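Local coordinates for ribonuclease H (Uncultured organism, PDB 4IBN), which probably cleaves the RNA strand of RNA-DNA hybrids endonucleolytically, leaving 5'-phosphomonoesters, with magnesium as cofactor, at residues D11-E23 against G86-R98. Numbering follows the deposited sequence.
Sequences DIPTPLVAVYADE and GTRFRVVFTTDSR
V17 and V19 pair in parallel with V91 and F93 in the mixed sheet of the RNase H fold, where strand 16-23 lies beside strand 90-95. Hydrogen bonds alternate between the backbones, from R90 N to P15 O at one end to A21 N to T94 O at the other. On the face turned to helix 67-82, V19 CG1 meets F93 CD1 at 3.6 Å, and A21 CB lies 3.5 Å from F93 CZ. V17 CG2 packs against V91 CG2. P15 CG sits over one face of the F89 ring, a CH-pi contact 3.9 Å from the centroid, while V17 CG1 comes to the ring edge.

Two arginines tie down the loop before the first strand. R88 grips the D11 carboxylate end-on in a salt bridge: NH1 meets the syn lone pair of OD2 at 3.0 Å, and NH2 reaches OD1 from above the carboxylate plane. R90, its chain bent at chi3 (-81°), turns its guanidinium side-on to T14. NH2 bonds T14 O at 2.9 Å, nearly in the guanidinium plane; NE bonds T14 OG1 at 2.9 Å, tilted from it. With an alanine here both bonds go, and T14 OG1 and O would probably lack these donors. At the far end the D22, E23 and D96 carboxylates gather, consistent with the atypical DEDN site, which N159 probably completes; the modelled D22-D96 closeness is doubtful. There water 2 bonds E23 OE1 at 2.6 Å and T95 OG1 at 2.7 Å.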
loop_
_atom_site.group_PDB
_atom_site.type_symbol
_atom_site.label_atom_id
_atom_site.label_comp_id
_atom_site.label_asym_id
_atom_site.label_seq_id
_atom_site.Cartn_x
_atom_site.Cartn_y
_atom_site.Cartn_z
ATOM N N ASP A 11 -12.073 -12.757 -18.089
ATOM C CA ASP A 11 -11.798 -11.364 -17.877
ATOM C C ASP A 11 -11.143 -10.685 -19.070
ATOM O O ASP A 11 -10.279 -11.219 -19.677
ATOM C CB ASP A 11 -10.880 -11.285 -16.663
ATOM C CG ASP A 11 -10.926 -9.921 -15.932
ATOM O OD1 ASP A 11 -10.914 -8.862 -16.577
ATOM O OD2 ASP A 11 -10.961 -9.928 -14.689
ATOM N N ILE A 12 -11.526 -9.473 -19.359
ATOM C CA ILE A 12 -10.847 -8.736 -20.401
ATOM C C ILE A 12 -9.413 -8.410 -19.943
ATOM O O ILE A 12 -9.098 -8.556 -18.807
ATOM C CB ILE A 12 -11.575 -7.472 -20.773
ATOM C CG1 ILE A 12 -11.689 -6.550 -19.595
ATOM C CG2 ILE A 12 -12.966 -7.807 -21.259
ATOM C CD1 ILE A 12 -12.219 -5.284 -19.924
ATOM N N PRO A 13 -8.554 -8.039 -20.865
ATOM C CA PRO A 13 -7.179 -7.762 -20.501
ATOM C C PRO A 13 -7.077 -6.590 -19.549
ATOM O O PRO A 13 -7.748 -5.653 -19.708
ATOM C CB PRO A 13 -6.547 -7.423 -21.846
ATOM C CG PRO A 13 -7.343 -8.121 -22.817
ATOM C CD PRO A 13 -8.720 -8.025 -22.323
ATOM N N THR A 14 -6.202 -6.711 -18.573
ATOM C CA THR A 14 -5.953 -5.664 -17.610
ATOM C C THR A 14 -4.475 -5.541 -17.429
ATOM O O THR A 14 -3.764 -6.424 -17.711
ATOM C CB THR A 14 -6.545 -6.046 -16.262
ATOM O OG1 THR A 14 -6.001 -7.285 -15.873
ATOM C CG2 THR A 14 -8.055 -6.175 -16.363
ATOM N N PRO A 15 -4.012 -4.424 -16.927
ATOM C CA PRO A 15 -2.604 -4.276 -16.609
ATOM C C PRO A 15 -2.202 -5.032 -15.357
ATOM O O PRO A 15 -3.009 -5.291 -14.569
ATOM C CB PRO A 15 -2.443 -2.757 -16.390
ATOM C CG PRO A 15 -3.653 -2.157 -16.825
ATOM C CD PRO A 15 -4.728 -3.184 -16.687
ATOM N N LEU A 16 -0.931 -5.343 -15.223
ATOM C CA LEU A 16 -0.364 -5.916 -14.017
ATOM C C LEU A 16 0.699 -4.979 -13.464
ATOM O O LEU A 16 1.563 -4.590 -14.164
ATOM C CB LEU A 16 0.303 -7.228 -14.323
ATOM C CG LEU A 16 1.114 -7.910 -13.217
ATOM C CD1 LEU A 16 0.252 -8.347 -12.098
ATOM C CD2 LEU A 16 1.826 -9.135 -13.765
ATOM N N VAL A 17 0.592 -4.642 -12.191
ATOM C CA VAL A 17 1.598 -3.859 -11.517
ATOM C C VAL A 17 2.013 -4.481 -10.208
ATOM O O VAL A 17 1.299 -5.252 -9.669
ATOM C CB VAL A 17 1.124 -2.445 -11.214
ATOM C CG1 VAL A 17 0.918 -1.632 -12.466
ATOM C CG2 VAL A 17 -0.099 -2.427 -10.408
ATOM N N ALA A 18 3.198 -4.110 -9.743
ATOM C CA ALA A 18 3.644 -4.514 -8.442
ATOM C C ALA A 18 3.802 -3.284 -7.607
ATOM O O ALA A 18 4.447 -2.392 -7.992
ATOM C CB ALA A 18 4.948 -5.269 -8.521
ATOM N N VAL A 19 3.170 -3.304 -6.443
ATOM C CA VAL A 19 3.102 -2.179 -5.561
ATOM C C VAL A 19 3.798 -2.507 -4.249
ATOM O O VAL A 19 3.667 -3.568 -3.790
ATOM C CB VAL A 19 1.647 -1.871 -5.282
ATOM C CG1 VAL A 19 1.522 -0.899 -4.187
ATOM C CG2 VAL A 19 0.997 -1.373 -6.541
ATOM N N TYR A 20 4.596 -1.570 -3.756
ATOM C CA TYR A 20 5.336 -1.752 -2.538
ATOM C C TYR A 20 5.022 -0.584 -1.643
ATOM O O TYR A 20 5.311 0.493 -1.984
ATOM C CB TYR A 20 6.858 -1.809 -2.801
ATOM C CG TYR A 20 7.245 -2.939 -3.708
ATOM C CD1 TYR A 20 7.545 -4.147 -3.206
ATOM C CD2 TYR A 20 7.270 -2.777 -5.070
ATOM C CE1 TYR A 20 7.854 -5.171 -4.015
ATOM C CE2 TYR A 20 7.589 -3.786 -5.870
ATOM C CZ TYR A 20 7.871 -5.001 -5.336
ATOM O OH TYR A 20 8.196 -6.078 -6.089
ATOM N N ALA A 21 4.458 -0.868 -0.484
ATOM C CA ALA A 21 3.935 0.162 0.387
ATOM C C ALA A 21 4.535 0.092 1.778
ATOM O O ALA A 21 4.917 -0.938 2.191
ATOM C CB ALA A 21 2.465 0.035 0.462
ATOM N N ASP A 22 4.646 1.242 2.433
ATOM C CA ASP A 22 5.098 1.322 3.813
ATOM C C ASP A 22 4.510 2.523 4.493
ATOM O O ASP A 22 3.962 3.334 3.880
ATOM C CB ASP A 22 6.611 1.349 3.971
ATOM C CG ASP A 22 7.040 1.106 5.404
ATOM O OD1 ASP A 22 6.592 0.181 5.983
ATOM O OD2 ASP A 22 7.742 1.892 5.985
ATOM N N GLU A 23 4.609 2.537 5.803
ATOM C CA GLU A 23 4.125 3.659 6.576
ATOM C C GLU A 23 5.075 3.940 7.710
ATOM O O GLU A 23 5.779 3.074 8.106
ATOM C CB GLU A 23 2.751 3.375 7.129
ATOM C CG GLU A 23 2.641 2.190 8.066
ATOM C CD GLU A 23 3.005 0.881 7.371
ATOM O OE1 GLU A 23 2.437 0.622 6.324
ATOM O OE2 GLU A 23 3.859 0.135 7.843
ATOM N N GLY A 86 -9.064 4.110 -16.215
ATOM C CA GLY A 86 -9.997 3.509 -17.115
ATOM C C GLY A 86 -10.051 2.026 -17.170
ATOM O O GLY A 86 -10.596 1.491 -18.054
ATOM N N THR A 87 -9.448 1.367 -16.220
ATOM C CA THR A 87 -9.394 -0.065 -16.229
ATOM C C THR A 87 -9.192 -0.608 -14.818
ATOM O O THR A 87 -8.628 0.044 -14.011
ATOM C CB THR A 87 -8.220 -0.553 -17.136
ATOM O OG1 THR A 87 -8.125 -1.967 -17.147
ATOM C CG2 THR A 87 -6.914 0.027 -16.708
ATOM N N ARG A 88 -9.661 -1.818 -14.584
ATOM C CA ARG A 88 -9.246 -2.571 -13.432
ATOM C C ARG A 88 -7.829 -3.034 -13.636
ATOM O O ARG A 88 -7.386 -3.108 -14.707
ATOM C CB ARG A 88 -10.161 -3.745 -13.173
ATOM C CG ARG A 88 -11.547 -3.356 -12.764
ATOM C CD ARG A 88 -12.478 -4.565 -12.808
ATOM N NE ARG A 88 -12.784 -5.030 -14.158
ATOM C CZ ARG A 88 -12.359 -6.174 -14.720
ATOM N NH1 ARG A 88 -11.571 -7.030 -14.079
ATOM N NH2 ARG A 88 -12.741 -6.471 -15.955
ATOM N N PHE A 89 -7.142 -3.329 -12.547
ATOM C CA PHE A 89 -5.778 -3.742 -12.577
ATOM C C PHE A 89 -5.616 -5.063 -11.841
ATOM O O PHE A 89 -6.362 -5.367 -10.982
ATOM C CB PHE A 89 -4.890 -2.741 -11.825
ATOM C CG PHE A 89 -4.434 -1.559 -12.617
ATOM C CD1 PHE A 89 -3.139 -1.418 -12.955
ATOM C CD2 PHE A 89 -5.283 -0.567 -12.958
ATOM C CE1 PHE A 89 -2.717 -0.343 -13.623
ATOM C CE2 PHE A 89 -4.844 0.487 -13.639
ATOM C CZ PHE A 89 -3.580 0.601 -13.967
ATOM N N ARG A 90 -4.586 -5.809 -12.185
ATOM C CA ARG A 90 -4.083 -6.868 -11.353
ATOM C C ARG A 90 -2.879 -6.303 -10.564
ATOM O O ARG A 90 -2.076 -5.693 -11.114
ATOM C CB ARG A 90 -3.655 -8.043 -12.195
ATOM C CG ARG A 90 -4.783 -8.762 -12.774
ATOM C CD ARG A 90 -4.327 -9.842 -13.764
ATOM N NE ARG A 90 -4.040 -9.234 -15.034
ATOM C CZ ARG A 90 -3.302 -9.781 -15.958
ATOM N NH1 ARG A 90 -2.789 -10.951 -15.772
ATOM N NH2 ARG A 90 -3.074 -9.140 -17.075
ATOM N N VAL A 91 -2.838 -6.516 -9.265
ATOM C CA VAL A 91 -1.854 -5.903 -8.415
ATOM C C VAL A 91 -1.248 -6.918 -7.487
ATOM O O VAL A 91 -1.920 -7.605 -6.848
ATOM C CB VAL A 91 -2.482 -4.786 -7.558
ATOM C CG1 VAL A 91 -1.475 -4.128 -6.684
ATOM C CG2 VAL A 91 -3.199 -3.794 -8.439
ATOM N N VAL A 92 0.060 -6.920 -7.394
ATOM C CA VAL A 92 0.714 -7.611 -6.327
ATOM C C VAL A 92 1.092 -6.541 -5.331
ATOM O O VAL A 92 1.844 -5.701 -5.675
ATOM C CB VAL A 92 1.989 -8.292 -6.810
ATOM C CG1 VAL A 92 2.656 -8.976 -5.671
ATOM C CG2 VAL A 92 1.677 -9.274 -7.869
ATOM N N PHE A 93 0.533 -6.593 -4.124
ATOM C CA PHE A 93 0.737 -5.552 -3.137
ATOM C C PHE A 93 1.551 -6.117 -2.010
ATOM O O PHE A 93 1.126 -6.971 -1.353
ATOM C CB PHE A 93 -0.628 -5.041 -2.625
ATOM C CG PHE A 93 -0.581 -3.784 -1.772
ATOM C CD1 PHE A 93 -0.972 -2.583 -2.264
ATOM C CD2 PHE A 93 -0.261 -3.843 -0.455
ATOM C CE1 PHE A 93 -0.973 -1.495 -1.511
ATOM C CE2 PHE A 93 -0.269 -2.754 0.290
ATOM C CZ PHE A 93 -0.618 -1.577 -0.241
ATOM N N THR A 94 2.754 -5.591 -1.864
ATOM C CA THR A 94 3.658 -6.032 -0.847
ATOM C C THR A 94 3.916 -4.961 0.201
ATOM O O THR A 94 4.265 -3.909 -0.104
ATOM C CB THR A 94 5.037 -6.454 -1.459
ATOM O OG1 THR A 94 4.843 -7.458 -2.438
ATOM C CG2 THR A 94 5.930 -6.972 -0.399
ATOM N N THR A 95 3.726 -5.325 1.452
ATOM C CA THR A 95 3.857 -4.391 2.538
ATOM C C THR A 95 4.472 -5.031 3.744
ATOM O O THR A 95 4.425 -6.187 3.863
ATOM C CB THR A 95 2.514 -3.829 2.930
ATOM O OG1 THR A 95 2.673 -2.958 4.031
ATOM C CG2 THR A 95 1.574 -4.902 3.259
ATOM N N ASP A 96 5.077 -4.216 4.597
ATOM C CA ASP A 96 5.543 -4.628 5.911
ATOM C C ASP A 96 4.427 -4.765 6.940
ATOM O O ASP A 96 4.641 -5.238 7.997
ATOM C CB ASP A 96 6.594 -3.663 6.468
ATOM C CG ASP A 96 6.025 -2.303 6.795
ATOM O OD1 ASP A 96 5.126 -1.837 6.123
ATOM O OD2 ASP A 96 6.501 -1.658 7.705
ATOM N N SER A 97 3.240 -4.325 6.600
ATOM C CA SER A 97 2.177 -4.325 7.536
ATOM C C SER A 97 1.329 -5.577 7.475
ATOM O O SER A 97 0.565 -5.750 6.594
ATOM C CB SER A 97 1.291 -3.115 7.279
ATOM O OG SER A 97 0.159 -3.114 8.076
ATOM N N ARG A 98 1.479 -6.426 8.480
ATOM C CA ARG A 98 0.610 -7.554 8.639
ATOM C C ARG A 98 -0.785 -7.104 8.941
ATOM O O ARG A 98 -1.719 -7.752 8.658
ATOM C CB ARG A 98 1.138 -8.547 9.645
ATOM C CG ARG A 98 2.123 -9.453 9.038
ATOM C CD ARG A 98 2.110 -10.819 9.591
ATOM N NE ARG A 98 1.097 -11.655 9.017
ATOM C CZ ARG A 98 1.335 -12.687 8.233
ATOM N NH1 ARG A 98 2.569 -13.011 7.902
ATOM N NH2 ARG A 98 0.335 -13.407 7.772
HETATM O O HOH W 1 -9.517 -3.671 -18.709
HETATM O O HOH W 2 1.790 -0.430 3.995
#